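Local coordinates for protein thymine dioxygenase (Neurospora crassa, PDB 5C3Q) that binds thymine and 2-oxoglutarate beside a metal ion and probably hydroxylates the methyl group of thymine as an iron-dependent dioxygenase, at residues Leu259-Trp263 with Ser264-Ile268; Gly308-Ala311 with Ala312-Glu315. One frame throughout, in Å; residues are numbered along the deposited sequence.

Contact 1: residues Leu259-Trp263 with Ser264-Ile268; sequences LLARW and SNDTI. With EDO (1,2-ethanediol), chain K.
From A261 to D266 the backbone closes helix 258-263 in a Schellman motif: D266 N donates to A261 O (2.8 Å) and N265 N to R262 O (3.0 Å), the first residue beyond the helical conformation being N265 with positive phi. D266 also has positive phi, so a type I' turn from S264 to T267 reverses the chain. S264 N donates to L260 O, and N265 N meets R262 O from above the carbonyl plane, 66° out of it. S264 carries the side-chain chemistry. With chi1 at 74°, OG lies between its own backbone N and carbonyl carbon, which turns it back toward the helix, 2.8 Å from A261 O and 3.1 Å from L260 O. OG accepts from I268 N (2.9 Å); its single proton can serve only one of the two carbonyls at a time. S264 O is gripped in turn by T267 N and by T267 OG1 (2.7 Å). On the apolar side, CG2 of I268 rests against CG of L260 at 4.1 Å; helix 147-173 covers both side chains. The R262 chain is extended from CG to NE, and its NH1 and NH2 donate to O2 and O1, respectively, of a 1,2-ethanediol, probably from the crystallisation liquor, with E319 O as a further acceptor for NH2. D266 OD2 forms a salt bridge with K317 and a hydrogen bond with Y318. The chemistry implies a largely buried helix end in which the carbonyls of L260, A261 and R262 find donors within the turn, with one serine hydroxyl linking the last helical turn to the chain leaving it.

Contact 2: residues Gly308-Ala311 with Ala312-Glu315; sequences GTYA and AESE
Hydrogen bonding across the turn centres on the E315 carboxylate, which reaches back to two successive backbone amides. A311 N donates to E315 OE1 at 2.7 Å, nearly straight with an N-H...O angle of 167°, and A312 N donates to OE2 at 3.2 Å. Both amides meet their oxygens from above the carboxylate plane rather than within it. The E315 chain, extended beyond CG, spans the gap, and the backbone closes behind it through E315 N to A312 O (3.0 Å). Van der Waals contact is carried by Y310. Its ring presents an edge to A312 O, with CD2 3.6 Å away, and to E313 OE1, which lies 3.4 Å from CE2; ring and carboxylate planes stand 83° apart. A bend at chi2 (-69°) brings the E313 carboxylate back to this edge. The ring's phenol oxygen is held by R316, which also forms a weak, long ion pair with E313. The arrangement is that of a short 3-10 turn at 313-315, tied by its last side chain to the amides that lead into it, within the surface loop joining the paired strands 302-303 and 321-322.

How the contacts relate
Contact 1 and contact 2 follow each other along the chain, their centres 12 Å apart, and they meet directly. N265 ND2, from the turn that ends helix 258-263, lies 2.9 Å from E315 O, probably as a hydrogen bond, while T309 packs its CB 3.2 Å from S264 O and its CG2 3.7 Å from T267 OG1. Contact 1 is the nearer to the catalytic centre: the L260 side chain is about 9 Å from that of the metal ligand D218, about 11 Å from bound thymine and about 13 Å from the nickel ion. Contact 2 lies on the surface, away from these sites, and the contacts made by N265 and T309 join the helix end to this peripheral loop.

Contact 1: residues Leu259-Trp263 with Ser264-Ile268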
loop_
_atom_site.group_PDB
_atom_site.type_symbol
_atom_site.label_atom_id
_atom_site.label_comp_id
_atom_site.label_asym_id
_atom_site.label_seq_id
_atom_site.Cartn_x
_atom_site.Cartn_y
_atom_site.Cartn_z
ATOM N N LEU A 259 10.258 -0.961 6.079
ATOM C CA LEU A 259 11.639 -0.994 5.629
ATOM C C LEU A 259 12.193 0.435 5.500
ATOM O O LEU A 259 13.331 0.697 5.891
ATOM C CB LEU A 259 11.758 -1.778 4.311
ATOM C CG LEU A 259 12.945 -2.714 4.050
ATOM C CD1 LEU A 259 13.521 -3.374 5.300
ATOM C CD2 LEU A 259 12.525 -3.777 3.037
ATOM N N LEU A 260 11.388 1.363 4.984
ATOM C CA LEU A 260 11.824 2.767 4.899
ATOM C C LEU A 260 11.979 3.389 6.291
ATOM O O LEU A 260 12.928 4.117 6.541
ATOM C CB LEU A 260 10.871 3.606 4.035
ATOM C CG LEU A 260 11.231 5.089 3.859
ATOM C CD1 LEU A 260 12.655 5.279 3.350
ATOM C CD2 LEU A 260 10.250 5.761 2.912
ATOM N N ALA A 261 11.051 3.089 7.192
ATOM C CA ALA A 261 11.158 3.532 8.585
ATOM C C ALA A 261 12.515 3.139 9.161
ATOM O O ALA A 261 13.253 3.971 9.686
ATOM C CB ALA A 261 10.038 2.927 9.419
ATOM N N ARG A 262 12.836 1.859 9.016
ATOM C CA ARG A 262 14.100 1.301 9.485
ATOM C C ARG A 262 15.313 1.898 8.750
ATOM O O ARG A 262 16.308 2.262 9.366
ATOM C CB ARG A 262 14.063 -0.210 9.280
ATOM C CG ARG A 262 15.270 -0.944 9.804
ATOM C CD ARG A 262 15.272 -2.375 9.315
ATOM N NE ARG A 262 16.409 -3.078 9.896
ATOM C CZ ARG A 262 16.340 -4.152 10.677
ATOM N NH1 ARG A 262 15.176 -4.722 10.972
ATOM N NH2 ARG A 262 17.471 -4.669 11.142
ATOM N N TRP A 263 15.213 1.961 7.426
ATOM C CA TRP A 263 16.239 2.558 6.551
ATOM C C TRP A 263 16.572 4.008 6.945
ATOM O O TRP A 263 17.733 4.430 6.908
ATOM C CB TRP A 263 15.707 2.518 5.118
ATOM C CG TRP A 263 16.702 2.595 4.012
ATOM C CD1 TRP A 263 18.061 2.659 4.108
ATOM C CD2 TRP A 263 16.398 2.553 2.618
ATOM N NE1 TRP A 263 18.622 2.690 2.852
ATOM C CE2 TRP A 263 17.619 2.622 1.920
ATOM C CE3 TRP A 263 15.205 2.473 1.889
ATOM C CZ2 TRP A 263 17.684 2.611 0.525
ATOM C CZ3 TRP A 263 15.271 2.464 0.503
ATOM C CH2 TRP A 263 16.502 2.531 -0.162
ATOM N N SER A 264 15.540 4.749 7.340
ATOM C CA SER A 264 15.654 6.151 7.737
ATOM C C SER A 264 16.066 6.343 9.197
ATOM O O SER A 264 16.100 7.476 9.689
ATOM C CB SER A 264 14.310 6.847 7.497
ATOM O OG SER A 264 13.350 6.476 8.472
ATOM N N ASN A 265 16.361 5.245 9.891
ATOM C CA ASN A 265 16.675 5.270 11.314
ATOM C C ASN A 265 15.534 5.853 12.146
ATOM O O ASN A 265 15.767 6.603 13.095
ATOM C CB ASN A 265 17.976 6.040 11.574
ATOM C CG ASN A 265 18.613 5.657 12.896
ATOM O OD1 ASN A 265 18.700 4.479 13.217
ATOM N ND2 ASN A 265 19.043 6.650 13.678
ATOM N N ASP A 266 14.309 5.495 11.763
ATOM C CA ASP A 266 13.067 6.004 12.361
ATOM C C ASP A 266 12.866 7.524 12.291
ATOM O O ASP A 266 12.117 8.080 13.092
ATOM C CB ASP A 266 12.913 5.509 13.810
ATOM C CG ASP A 266 12.627 4.021 13.890
ATOM O OD1 ASP A 266 12.122 3.452 12.900
ATOM O OD2 ASP A 266 12.906 3.418 14.944
ATOM N N THR A 267 13.506 8.197 11.338
ATOM C CA THR A 267 13.183 9.602 11.090
ATOM C C THR A 267 11.900 9.683 10.257
ATOM O O THR A 267 11.165 10.658 10.345
ATOM C CB THR A 267 14.331 10.375 10.408
ATOM O OG1 THR A 267 14.703 9.727 9.189
ATOM C CG2 THR A 267 15.536 10.454 11.326
ATOM N N ILE A 268 11.644 8.645 9.460
ATOM C CA ILE A 268 10.394 8.499 8.719
ATOM C C ILE A 268 9.500 7.473 9.418
ATOM O O ILE A 268 9.988 6.448 9.898
ATOM C CB ILE A 268 10.663 8.101 7.254
ATOM C CG1 ILE A 268 11.216 9.321 6.502
ATOM C CG2 ILE A 268 9.388 7.575 6.594
ATOM C CD1 ILE A 268 11.765 9.038 5.124
HETATM C C1 EDO K . 17.028 -7.653 12.499
HETATM O O1 EDO K . 18.092 -7.003 13.211
HETATM C C2 EDO K . 15.700 -7.148 13.052
HETATM O O2 EDO K . 14.648 -7.214 12.081
#

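Contact 2: residues Gly308-Ala311 with Ala312-Glu315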
loop_
_atom_site.group_PDB
_atom_site.type_symbol
_atom_site.label_atom_id
_atom_site.label_comp_id
_atom_site.label_asym_id
_atom_site.label_seq_id
_atom_site.Cartn_x
_atom_site.Cartn_y
_atom_site.Cartn_z
ATOM N N GLY A 308 22.690 11.267 6.885
ATOM C CA GLY A 308 21.969 12.440 7.358
ATOM C C GLY A 308 20.789 12.144 8.267
ATOM O O GLY A 308 20.082 13.067 8.662
ATOM N N THR A 309 20.571 10.869 8.601
ATOM C CA THR A 309 19.499 10.468 9.522
ATOM C C THR A 309 20.015 10.180 10.938
ATOM O O THR A 309 19.263 9.723 11.799
ATOM C CB THR A 309 18.748 9.225 9.005
ATOM O OG1 THR A 309 19.664 8.140 8.838
ATOM C CG2 THR A 309 18.061 9.523 7.681
ATOM N N TYR A 310 21.296 10.450 11.168
ATOM C CA TYR A 310 21.921 10.272 12.474
ATOM C C TYR A 310 23.219 11.079 12.512
ATOM O O TYR A 310 23.841 11.294 11.474
ATOM C CB TYR A 310 22.236 8.793 12.713
ATOM C CG TYR A 310 23.214 8.234 11.711
ATOM C CD1 TYR A 310 22.785 7.824 10.453
ATOM C CD2 TYR A 310 24.574 8.143 12.004
ATOM C CE1 TYR A 310 23.676 7.329 9.518
ATOM C CE2 TYR A 310 25.474 7.649 11.073
ATOM C CZ TYR A 310 25.017 7.243 9.831
ATOM O OH TYR A 310 25.891 6.746 8.894
ATOM N N ALA A 311 23.620 11.519 13.701
ATOM C CA ALA A 311 24.893 12.226 13.875
ATOM C C ALA A 311 25.985 11.243 14.302
ATOM O O ALA A 311 26.863 10.899 13.507
ATOM C CB ALA A 311 24.753 13.361 14.883
ATOM N N ALA A 312 25.926 10.785 15.548
ATOM C CA ALA A 312 26.866 9.787 16.048
ATOM C C ALA A 312 26.384 8.392 15.669
ATOM O O ALA A 312 25.182 8.151 15.552
ATOM C CB ALA A 312 27.016 9.907 17.559
ATOM N N GLU A 313 27.334 7.478 15.483
ATOM C CA GLU A 313 27.039 6.090 15.121
ATOM C C GLU A 313 26.174 5.391 16.173
ATOM O O GLU A 313 25.392 4.501 15.845
ATOM C CB GLU A 313 28.342 5.305 14.936
ATOM C CG GLU A 313 29.202 5.773 13.772
ATOM C CD GLU A 313 28.575 5.479 12.426
ATOM O OE1 GLU A 313 28.635 6.358 11.544
ATOM O OE2 GLU A 313 28.016 4.375 12.249
ATOM N N SER A 314 26.322 5.805 17.429
ATOM C CA SER A 314 25.522 5.278 18.538
ATOM C C SER A 314 24.018 5.523 18.369
ATOM O O SER A 314 23.206 4.850 19.007
ATOM C CB SER A 314 25.986 5.900 19.858
ATOM O OG SER A 314 25.713 7.293 19.891
ATOM N N GLU A 315 23.659 6.489 17.526
ATOM C CA GLU A 315 22.257 6.805 17.252
ATOM C C GLU A 315 21.578 5.834 16.278
ATOM O O GLU A 315 20.357 5.853 16.152
ATOM C CB GLU A 315 22.130 8.238 16.724
ATOM C CG GLU A 315 22.512 9.294 17.750
ATOM C CD GLU A 315 22.883 10.625 17.124
ATOM O OE1 GLU A 315 22.366 10.951 16.035
ATOM O OE2 GLU A 315 23.706 11.346 17.725
#